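PDB 6A5K: histone-lysine N-methyltransferase, H3 lysine-9 specific SUVH6 from Arabidopsis thaliana, which probably transfers methyl groups from S-adenosylmethionine to histone H3 to write the H3K9 mark, coupling an SRA domain that recognises methylated DNA to a SET domain. Local coordinates for residues I329-P334 / Q464-D469; V383-E388 / A444-V449. The protein carries 1 engineered substitution. All coordinates share one frame; numbering follows the deposited sequence.

Interaction 1: residues I329-P334 / Q464-D469; sequences IYECGP and QNVLYD. With ZN (zinc ion), chain B; ZN (zinc ion), chain C.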
loop_
_atom_site.group_PDB
_atom_site.type_symbol
_atom_site.label_atom_id
_atom_site.label_comp_id
_atom_site.label_asym_id
_atom_site.label_seq_id
_atom_site.Cartn_x
_atom_site.Cartn_y
_atom_site.Cartn_z
ATOM N N ILE A 329 -11.189 11.800 -10.756
ATOM C CA ILE A 329 -9.944 12.469 -11.110
ATOM C C ILE A 329 -9.878 12.673 -12.614
ATOM O O ILE A 329 -10.227 11.772 -13.379
ATOM C CB ILE A 329 -8.729 11.668 -10.632
ATOM C CG1 ILE A 329 -8.642 11.728 -9.109
ATOM C CG2 ILE A 329 -7.437 12.185 -11.263
ATOM C CD1 ILE A 329 -7.580 10.850 -8.559
ATOM N N TYR A 330 -9.466 13.866 -13.032
ATOM C CA TYR A 330 -9.281 14.165 -14.447
ATOM C C TYR A 330 -7.801 14.240 -14.778
ATOM O O TYR A 330 -7.085 15.103 -14.270
ATOM C CB TYR A 330 -9.969 15.484 -14.829
ATOM C CG TYR A 330 -11.454 15.488 -14.563
ATOM C CD1 TYR A 330 -11.948 15.752 -13.292
ATOM C CD2 TYR A 330 -12.360 15.218 -15.576
ATOM C CE1 TYR A 330 -13.305 15.747 -13.042
ATOM C CE2 TYR A 330 -13.721 15.217 -15.332
ATOM C CZ TYR A 330 -14.183 15.481 -14.063
ATOM O OH TYR A 330 -15.534 15.482 -13.807
ATOM N N GLU A 331 -7.337 13.327 -15.622
ATOM C CA GLU A 331 -5.960 13.385 -16.094
ATOM C C GLU A 331 -5.905 14.124 -17.417
ATOM O O GLU A 331 -6.919 14.262 -18.097
ATOM C CB GLU A 331 -5.374 11.978 -16.237
ATOM C CG GLU A 331 -5.239 11.237 -14.917
ATOM C CD GLU A 331 -4.380 9.990 -15.027
ATOM O OE1 GLU A 331 -3.757 9.781 -16.092
ATOM O OE2 GLU A 331 -4.332 9.220 -14.047
ATOM N N CYS A 332 -4.725 14.619 -17.776
ATOM C CA CYS A 332 -4.552 15.242 -19.076
ATOM C C CYS A 332 -4.705 14.192 -20.170
ATOM O O CYS A 332 -4.401 13.009 -19.959
ATOM C CB CYS A 332 -3.200 15.945 -19.158
ATOM S SG CYS A 332 -3.195 17.467 -18.213
ATOM N N GLY A 333 -5.197 14.624 -21.326
ATOM C CA GLY A 333 -5.540 13.710 -22.397
ATOM C C GLY A 333 -4.596 13.771 -23.584
ATOM O O GLY A 333 -3.554 14.423 -23.524
ATOM N N PRO A 334 -4.960 13.078 -24.672
ATOM C CA PRO A 334 -4.153 12.950 -25.892
ATOM C C PRO A 334 -3.811 14.287 -26.550
ATOM O O PRO A 334 -2.747 14.403 -27.150
ATOM C CB PRO A 334 -5.045 12.115 -26.818
ATOM C CG PRO A 334 -5.977 11.395 -25.910
ATOM C CD PRO A 334 -6.221 12.321 -24.762
ATOM N N GLN A 464 -10.984 3.996 -8.031
ATOM C CA GLN A 464 -10.945 5.427 -8.270
ATOM C C GLN A 464 -11.347 5.694 -9.712
ATOM O O GLN A 464 -10.719 5.181 -10.646
ATOM C CB GLN A 464 -9.547 5.981 -7.998
ATOM C CG GLN A 464 -9.371 7.456 -8.329
ATOM C CD GLN A 464 -10.302 8.334 -7.508
ATOM O OE1 GLN A 464 -10.242 8.338 -6.275
ATOM N NE2 GLN A 464 -11.180 9.073 -8.189
ATOM N N ASN A 465 -12.393 6.492 -9.893
ATOM C CA ASN A 465 -12.834 6.871 -11.232
ATOM C C ASN A 465 -11.875 7.885 -11.843
ATOM O O ASN A 465 -11.537 8.882 -11.202
ATOM C CB ASN A 465 -14.251 7.447 -11.194
ATOM C CG ASN A 465 -15.305 6.389 -10.917
ATOM O OD1 ASN A 465 -15.053 5.195 -11.052
ATOM N ND2 ASN A 465 -16.499 6.827 -10.539
ATOM N N VAL A 466 -11.435 7.621 -13.073
ATOM C CA VAL A 466 -10.521 8.520 -13.780
ATOM C C VAL A 466 -11.011 8.783 -15.204
ATOM O O VAL A 466 -11.447 7.868 -15.901
ATOM C CB VAL A 466 -9.072 7.956 -13.831
ATOM C CG1 VAL A 466 -8.140 8.896 -14.616
ATOM C CG2 VAL A 466 -8.521 7.750 -12.421
ATOM N N LEU A 467 -10.952 10.043 -15.620
ATOM C CA LEU A 467 -11.233 10.413 -17.003
ATOM C C LEU A 467 -9.993 11.030 -17.638
ATOM O O LEU A 467 -9.302 11.822 -16.990
ATOM C CB LEU A 467 -12.408 11.394 -17.066
ATOM C CG LEU A 467 -13.765 10.818 -16.650
ATOM C CD1 LEU A 467 -14.781 11.929 -16.409
ATOM C CD2 LEU A 467 -14.270 9.842 -17.714
ATOM N N TYR A 468 -9.696 10.666 -18.889
ATOM C CA TYR A 468 -8.618 11.341 -19.618
ATOM C C TYR A 468 -8.778 11.327 -21.143
ATOM O O TYR A 468 -8.514 12.339 -21.793
ATOM C CB TYR A 468 -7.253 10.746 -19.236
ATOM C CG TYR A 468 -7.001 9.324 -19.691
ATOM C CD1 TYR A 468 -6.281 9.064 -20.852
ATOM C CD2 TYR A 468 -7.454 8.242 -18.947
ATOM C CE1 TYR A 468 -6.038 7.767 -21.270
ATOM C CE2 TYR A 468 -7.209 6.940 -19.359
ATOM C CZ TYR A 468 -6.504 6.712 -20.522
ATOM O OH TYR A 468 -6.258 5.423 -20.942
ATOM N N ASP A 469 -9.201 10.207 -21.722
ATOM C CA ASP A 469 -9.338 10.145 -23.181
ATOM C C ASP A 469 -10.746 10.510 -23.645
ATOM O O ASP A 469 -11.034 10.489 -24.841
ATOM C CB ASP A 469 -8.962 8.760 -23.710
ATOM C CG ASP A 469 -9.791 7.651 -23.098
ATOM O OD1 ASP A 469 -10.362 7.856 -22.004
ATOM O OD2 ASP A 469 -9.870 6.567 -23.716
HETATM ZN ZN ZN B . -4.440 18.881 -19.709
HETATM ZN ZN ZN C . -0.905 18.198 -18.268
#
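With CG anti to the carbonyl carbon in both Tyr-330 (chi1 -59°) and Leu-467 (chi1 -67°), the two side chains run side by side on one face of a short parallel beta pairing, and Tyr-330 CE2 meets Leu-467 CD1 at 3.6 Å. The pairing adds strand 328-330 of the pre-SET region to the edge of a mixed sheet through strand 461-467 of the SET domain. Three backbone bonds carry it: Ile-329 N to Asn-465 O, Leu-467 N to Ile-329 O, and Glu-331 N to Leu-467 O at 2.8 Å. Asn-465 O is gripped twice, since Gln-464 NE2 reaches it at 3.0 Å from the opposite face of its plane to Ile-329 N; the same amide nitrogen also bonds Lys-326 O. Gln-464, bent at chi2 (61°), brings its amide across Ile-329, with Gln-464 NE2 3.8 Å from Ile-329 CG1. On the face carrying Ile-329 and Val-466, the methylene CG of Glu-331 rests 3.7 Å from Val-466 CG1, while its carboxylate turns to Thr-347 and Gln-348. Beyond the strands the chains stay in touch: Tyr-468 CB packs on Glu-331 CB, and Gly-333 CA lies 3.3 Å from Tyr-468 O, where a side chain would collide. Between Glu-331 and Gly-333, Cys-332 turns away from the SET strand and joins the triangular pre-SET zinc cluster, in which three cysteines each bridge two zinc ions. Its SG sits 2.4 Å from both of its zinc ions.

Interaction 2: residues V383-E388 / A444-V449; sequences VGELLE and ASKGNV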
loop_
_atom_site.group_PDB
_atom_site.type_symbol
_atom_site.label_atom_id
_atom_site.label_comp_id
_atom_site.label_asym_id
_atom_site.label_seq_id
_atom_site.Cartn_x
_atom_site.Cartn_y
_atom_site.Cartn_z
ATOM N N VAL A 383 -10.348 -3.809 -16.545
ATOM C CA VAL A 383 -10.616 -3.803 -17.980
ATOM C C VAL A 383 -11.559 -4.936 -18.368
ATOM O O VAL A 383 -11.424 -6.061 -17.883
ATOM C CB VAL A 383 -9.303 -3.909 -18.790
ATOM C CG1 VAL A 383 -9.589 -4.092 -20.278
ATOM C CG2 VAL A 383 -8.441 -2.675 -18.563
ATOM N N GLY A 384 -12.515 -4.623 -19.242
ATOM C CA GLY A 384 -13.457 -5.597 -19.758
ATOM C C GLY A 384 -14.336 -4.933 -20.804
ATOM O O GLY A 384 -13.962 -3.902 -21.361
ATOM N N GLU A 385 -15.504 -5.509 -21.068
ATOM C CA GLU A 385 -16.448 -4.906 -22.008
ATOM C C GLU A 385 -17.397 -3.973 -21.265
ATOM O O GLU A 385 -18.028 -4.388 -20.294
ATOM C CB GLU A 385 -17.263 -5.969 -22.752
ATOM C CG GLU A 385 -16.522 -7.244 -23.113
ATOM C CD GLU A 385 -17.429 -8.260 -23.806
ATOM O OE1 GLU A 385 -18.234 -7.852 -24.675
ATOM O OE2 GLU A 385 -17.346 -9.462 -23.476
ATOM N N LEU A 386 -17.493 -2.724 -21.715
ATOM C CA LEU A 386 -18.479 -1.781 -21.183
ATOM C C LEU A 386 -19.881 -2.165 -21.639
ATOM O O LEU A 386 -20.130 -2.294 -22.834
ATOM C CB LEU A 386 -18.183 -0.344 -21.634
ATOM C CG LEU A 386 -17.316 0.590 -20.789
ATOM C CD1 LEU A 386 -17.723 0.531 -19.324
ATOM C CD2 LEU A 386 -15.830 0.299 -20.969
ATOM N N LEU A 387 -20.796 -2.321 -20.690
ATOM C CA LEU A 387 -22.176 -2.702 -21.001
ATOM C C LEU A 387 -23.170 -1.862 -20.211
ATOM O O LEU A 387 -22.896 -1.490 -19.078
ATOM C CB LEU A 387 -22.416 -4.183 -20.682
ATOM C CG LEU A 387 -21.631 -5.278 -21.406
ATOM C CD1 LEU A 387 -22.012 -6.640 -20.849
ATOM C CD2 LEU A 387 -21.871 -5.221 -22.918
ATOM N N GLU A 388 -24.325 -1.573 -20.803
ATOM C CA GLU A 388 -25.470 -1.120 -20.017
ATOM C C GLU A 388 -25.741 -2.161 -18.939
ATOM O O GLU A 388 -25.592 -3.359 -19.195
ATOM C CB GLU A 388 -26.721 -0.942 -20.889
ATOM C CG GLU A 388 -26.546 -0.019 -22.075
ATOM C CD GLU A 388 -27.792 0.047 -22.943
ATOM O OE1 GLU A 388 -28.280 1.167 -23.195
ATOM O OE2 GLU A 388 -28.282 -1.021 -23.370
ATOM N N ALA A 444 -15.782 -11.153 -17.753
ATOM C CA ALA A 444 -15.900 -12.612 -17.682
ATOM C C ALA A 444 -15.253 -13.298 -18.872
ATOM O O ALA A 444 -14.500 -14.258 -18.707
ATOM C CB ALA A 444 -17.354 -13.031 -17.580
ATOM N N SER A 445 -15.556 -12.806 -20.068
ATOM C CA SER A 445 -15.041 -13.396 -21.300
ATOM C C SER A 445 -13.741 -12.730 -21.722
ATOM O O SER A 445 -12.775 -13.400 -22.104
ATOM C CB SER A 445 -16.066 -13.274 -22.429
ATOM O OG SER A 445 -17.199 -14.089 -22.189
ATOM N N LYS A 446 -13.739 -11.402 -21.659
ATOM C CA LYS A 446 -12.591 -10.594 -22.048
ATOM C C LYS A 446 -12.258 -9.614 -20.930
ATOM O O LYS A 446 -13.103 -8.811 -20.544
ATOM C CB LYS A 446 -12.884 -9.840 -23.349
ATOM C CG LYS A 446 -13.400 -10.726 -24.471
ATOM C CD LYS A 446 -13.656 -9.935 -25.742
ATOM C CE LYS A 446 -14.618 -10.661 -26.667
ATOM N NZ LYS A 446 -15.951 -10.869 -26.029
ATOM N N GLY A 447 -11.038 -9.681 -20.408
ATOM C CA GLY A 447 -10.633 -8.781 -19.342
ATOM C C GLY A 447 -9.148 -8.846 -19.061
ATOM O O GLY A 447 -8.427 -9.640 -19.677
ATOM N N ASN A 448 -8.685 -8.000 -18.141
ATOM C CA ASN A 448 -7.287 -8.025 -17.725
ATOM C C ASN A 448 -7.146 -8.590 -16.312
ATOM O O ASN A 448 -8.082 -9.185 -15.777
ATOM C CB ASN A 448 -6.664 -6.626 -17.805
ATOM C CG ASN A 448 -7.139 -5.697 -16.700
ATOM O OD1 ASN A 448 -8.203 -5.893 -16.107
ATOM N ND2 ASN A 448 -6.344 -4.670 -16.420
ATOM N N VAL A 449 -5.979 -8.390 -15.714
ATOM C CA VAL A 449 -5.659 -8.967 -14.407
ATOM C C VAL A 449 -6.631 -8.492 -13.312
ATOM O O VAL A 449 -6.836 -9.176 -12.298
ATOM C CB VAL A 449 -4.202 -8.634 -14.006
ATOM C CG1 VAL A 449 -4.028 -7.125 -13.773
ATOM C CG2 VAL A 449 -3.774 -9.433 -12.768
HETATM O O HOH W 1 -16.225 -9.886 -21.030
#
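Hydrogen bonds and an ion pair between partly exposed side chains join two SET-domain segments, 383-388 and 444-449; residues 383-385 and 445-448 run in roughly opposite directions (155°) and come closest where Gly-384 faces Gly-447, their CA atoms 4.3 Å apart. At the buried end Asn-448 lies across Val-383 at about a right angle: Val-383 N donates to Asn-448 OD1 at 3.0 Å, from well above the carbonyl plane, and Asn-448 CG presses on Val-383 CB at 3.5 Å. A chi1 of 74°, which sets CG between backbone N and carbonyl carbon, turns the amide back over the valine, and ND2 bonds Glu-381 O. Asn-448 N returns a weak bond of 3.4 Å to Val-383 O. Cut back to alanine, this position is likely to leave Val-383 N and Glu-381 O without their side-chain amide partner and a gap beside the valine. At the glycine crossing, Gly-384 CA makes a CA-H...O contact of 3.3 Å to Lys-446 O. At the other end Lys-446 NZ forms a salt bridge with Glu-385 OE2 at 3.2 Å, its hydrogen bond weak, and a water donating to OE2 at 2.7 Å accepts from Lys-446 N. Strand 385-388 pairs antiparallel with strand 436-442, at the edge of a three-stranded sheet, and leads into helix 389-394, whereas strand 446-447 pairs in parallel with pre-SET strand 271-272, and Val-449 packs on strand 355-359.

Interaction 2 is nested within the chain loop that interaction 1 closes: 329-334 comes first, then 383-388 and 444-449, and finally 464-469. Their centres lie 19 Å apart and their nearest atoms about 9 Å, without touching. Strand 378-381, just before 383-388, is the edge of the mixed sheet opposite strand 328-330, so this sheet links the neighbourhoods of both contacts. Both also involve pre-SET elements, directly in interaction 1 and through strand 271-272 beside interaction 2. The pre-SET region thus meets the SET domain in at least two places, one next to the zinc cluster and one with the side chain of Asn-448 about 10 Å from bound S-adenosylmethionine.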